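Local coordinates for phosphate-binding protein (Homo sapiens, PDB 2V3Q) that binds phosphate as a secreted transport protein of the PstS family and forms hetero-oligomers with human PON1, at residues 93-98 and 206-211. Sequence-based numbering, arbitrary orientation.
Sequences VAIPFR and GRITYI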
loop_
_atom_site.group_PDB
_atom_site.type_symbol
_atom_site.label_atom_id
_atom_site.label_comp_id
_atom_site.label_asym_id
_atom_site.label_seq_id
_atom_site.Cartn_x
_atom_site.Cartn_y
_atom_site.Cartn_z
ATOM N N VAL A 93 7.358 -0.440 3.614
ATOM C CA VAL A 93 7.245 1.032 3.471
ATOM C C VAL A 93 8.692 1.528 3.713
ATOM O O VAL A 93 9.258 1.315 4.827
ATOM C CB VAL A 93 6.351 1.703 4.528
ATOM C CG1 VAL A 93 6.461 3.327 4.386
ATOM C CG2 VAL A 93 4.862 1.172 4.329
ATOM N N ALA A 94 9.279 2.114 2.660
ATOM C CA ALA A 94 10.702 2.529 2.697
ATOM C C ALA A 94 10.888 3.907 3.298
ATOM O O ALA A 94 9.953 4.735 3.211
ATOM C CB ALA A 94 11.321 2.455 1.285
ATOM N N ILE A 95 12.081 4.159 3.851
ATOM C CA ILE A 95 12.372 5.465 4.494
ATOM C C ILE A 95 13.634 6.095 3.874
ATOM O O ILE A 95 14.760 5.980 4.430
ATOM C CB ILE A 95 12.606 5.295 6.059
ATOM C CG1 ILE A 95 11.463 4.494 6.765
ATOM C CG2 ILE A 95 12.852 6.755 6.733
ATOM C CD1 ILE A 95 10.095 5.131 6.623
ATOM N N PRO A 96 13.502 6.684 2.667
ATOM C CA PRO A 96 14.681 7.261 2.038
ATOM C C PRO A 96 14.913 8.652 2.583
ATOM O O PRO A 96 13.986 9.273 3.180
ATOM C CB PRO A 96 14.282 7.328 0.550
ATOM C CG PRO A 96 12.781 7.653 0.601
ATOM C CD PRO A 96 12.306 6.706 1.770
ATOM N N PHE A 97 16.113 9.165 2.403
ATOM C CA PHE A 97 16.446 10.471 2.947
ATOM C C PHE A 97 17.566 11.083 2.124
ATOM O O PHE A 97 18.281 10.349 1.379
ATOM C CB PHE A 97 16.894 10.317 4.451
ATOM C CG PHE A 97 18.087 9.403 4.602
ATOM C CD1 PHE A 97 19.352 9.931 4.501
ATOM C CD2 PHE A 97 17.917 8.001 4.782
ATOM C CE1 PHE A 97 20.501 9.113 4.573
ATOM C CE2 PHE A 97 19.012 7.150 4.916
ATOM C CZ PHE A 97 20.324 7.681 4.787
ATOM N N ARG A 98 17.723 12.424 2.228
ATOM C CA ARG A 98 18.815 13.100 1.489
ATOM C C ARG A 98 19.719 13.749 2.535
ATOM O O ARG A 98 19.413 14.831 3.066
ATOM C CB ARG A 98 18.234 14.173 0.595
ATOM C CG ARG A 98 19.339 14.896 -0.230
ATOM C CD ARG A 98 18.688 15.847 -1.270
ATOM N NE ARG A 98 19.784 16.729 -1.767
ATOM C CZ ARG A 98 19.916 18.026 -1.439
ATOM N NH1 ARG A 98 19.038 18.655 -0.679
ATOM N NH2 ARG A 98 20.930 18.729 -1.902
ATOM N N GLY A 206 18.735 17.239 4.330
ATOM C CA GLY A 206 18.148 16.899 5.648
ATOM C C GLY A 206 16.790 16.220 5.531
ATOM O O GLY A 206 16.287 15.719 6.516
ATOM N N ARG A 207 16.204 16.171 4.323
ATOM C CA ARG A 207 14.816 15.663 4.159
ATOM C C ARG A 207 14.739 14.130 4.305
ATOM O O ARG A 207 15.692 13.398 3.982
ATOM C CB ARG A 207 14.306 16.029 2.752
ATOM C CG ARG A 207 13.751 17.473 2.800
ATOM C CD ARG A 207 13.234 17.973 1.388
ATOM N NE ARG A 207 12.807 19.377 1.564
ATOM C CZ ARG A 207 12.092 20.046 0.651
ATOM N NH1 ARG A 207 11.769 19.516 -0.553
ATOM N NH2 ARG A 207 11.734 21.290 0.926
ATOM N N ILE A 208 13.608 13.666 4.812
ATOM C CA ILE A 208 13.408 12.232 5.028
ATOM C C ILE A 208 11.914 12.023 4.754
ATOM O O ILE A 208 11.112 12.958 4.969
ATOM C CB ILE A 208 13.772 11.826 6.487
ATOM C CG1 ILE A 208 13.664 10.298 6.672
ATOM C CG2 ILE A 208 12.877 12.563 7.599
ATOM C CD1 ILE A 208 14.539 9.727 7.975
ATOM N N THR A 209 11.554 10.841 4.299
ATOM C CA THR A 209 10.117 10.584 4.058
ATOM C C THR A 209 9.790 9.104 4.232
ATOM O O THR A 209 10.662 8.279 4.640
ATOM C CB THR A 209 9.658 11.122 2.698
ATOM O OG1 THR A 209 8.221 11.113 2.617
ATOM C CG2 THR A 209 10.266 10.210 1.530
ATOM N N TYR A 210 8.535 8.746 3.910
ATOM C CA TYR A 210 8.059 7.339 3.907
ATOM C C TYR A 210 7.431 7.165 2.539
ATOM O O TYR A 210 6.757 8.087 2.042
ATOM C CB TYR A 210 7.020 7.116 5.062
ATOM C CG TYR A 210 5.789 7.997 4.975
ATOM C CD1 TYR A 210 4.609 7.534 4.314
ATOM C CD2 TYR A 210 5.796 9.314 5.514
ATOM C CE1 TYR A 210 3.476 8.342 4.230
ATOM C CE2 TYR A 210 4.624 10.117 5.430
ATOM C CZ TYR A 210 3.528 9.634 4.723
ATOM O OH TYR A 210 2.470 10.461 4.582
ATOM N N ILE A 211 7.665 6.031 1.884
ATOM C CA ILE A 211 7.245 5.899 0.480
ATOM C C ILE A 211 7.255 4.445 0.015
ATOM O O ILE A 211 7.996 3.572 0.567
ATOM C CB ILE A 211 8.234 6.695 -0.441
ATOM C CG1 ILE A 211 7.523 7.066 -1.763
ATOM C CG2 ILE A 211 9.610 6.000 -0.564
ATOM C CD1 ILE A 211 8.227 8.188 -2.525
HETATM O O HOH W 1 16.923 17.697 1.774
#
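With CG2 anti to the backbone N and CG1 anti to the carbonyl carbon (chi1 -51°), Ile95 sends its two branches to different neighbours: CG2 lies 3.6 Å from Ile208 CG1, and CD1 touches Tyr210 CB. Ile208 has CG1 anti to its own N, and its extended chi2 of 159° brings CD1 to Ile95 CG2 as well. On the opposite face of the paired backbones, Pro96 CD rests 3.6 Å from Ile211 CG2, the two side chains nearly perpendicular, and Pro96 CG meets Thr209 CG2 at 3.7 Å. Trimming Ile95 to an alanine would probably open a gap beside Ile208 CG1 and Tyr210 CB and leave Phe150 of helix 145-157, which packs on Ile95, with less to rest on. Five backbone hydrogen bonds join the chains. Ala94 and Ile211 exchange a reciprocal pair, each N donating to the other's O over 2.9 Å, in the carbonyl plane. Pro96, lacking an N-H, only accepts: Thr209 N reaches its O at 3.1 Å, nearly end-on (C=O...N 173°). Arg98 N donates to Arg207 O, and Gly206 N returns a 2.8 Å bond almost straight on to Arg98 O. Thr209 O finds no hydrogen-bond donor, though Ile95 CA approaches it at 3.3 Å in a CA-H...O contact. Within the PBP superfamily domain, the loop after strand 83-92 thus borders edge strand 207-208 irregularly, roughly antiparallel, joined by main-chain hydrogen bonds with apolar side chains covering both faces.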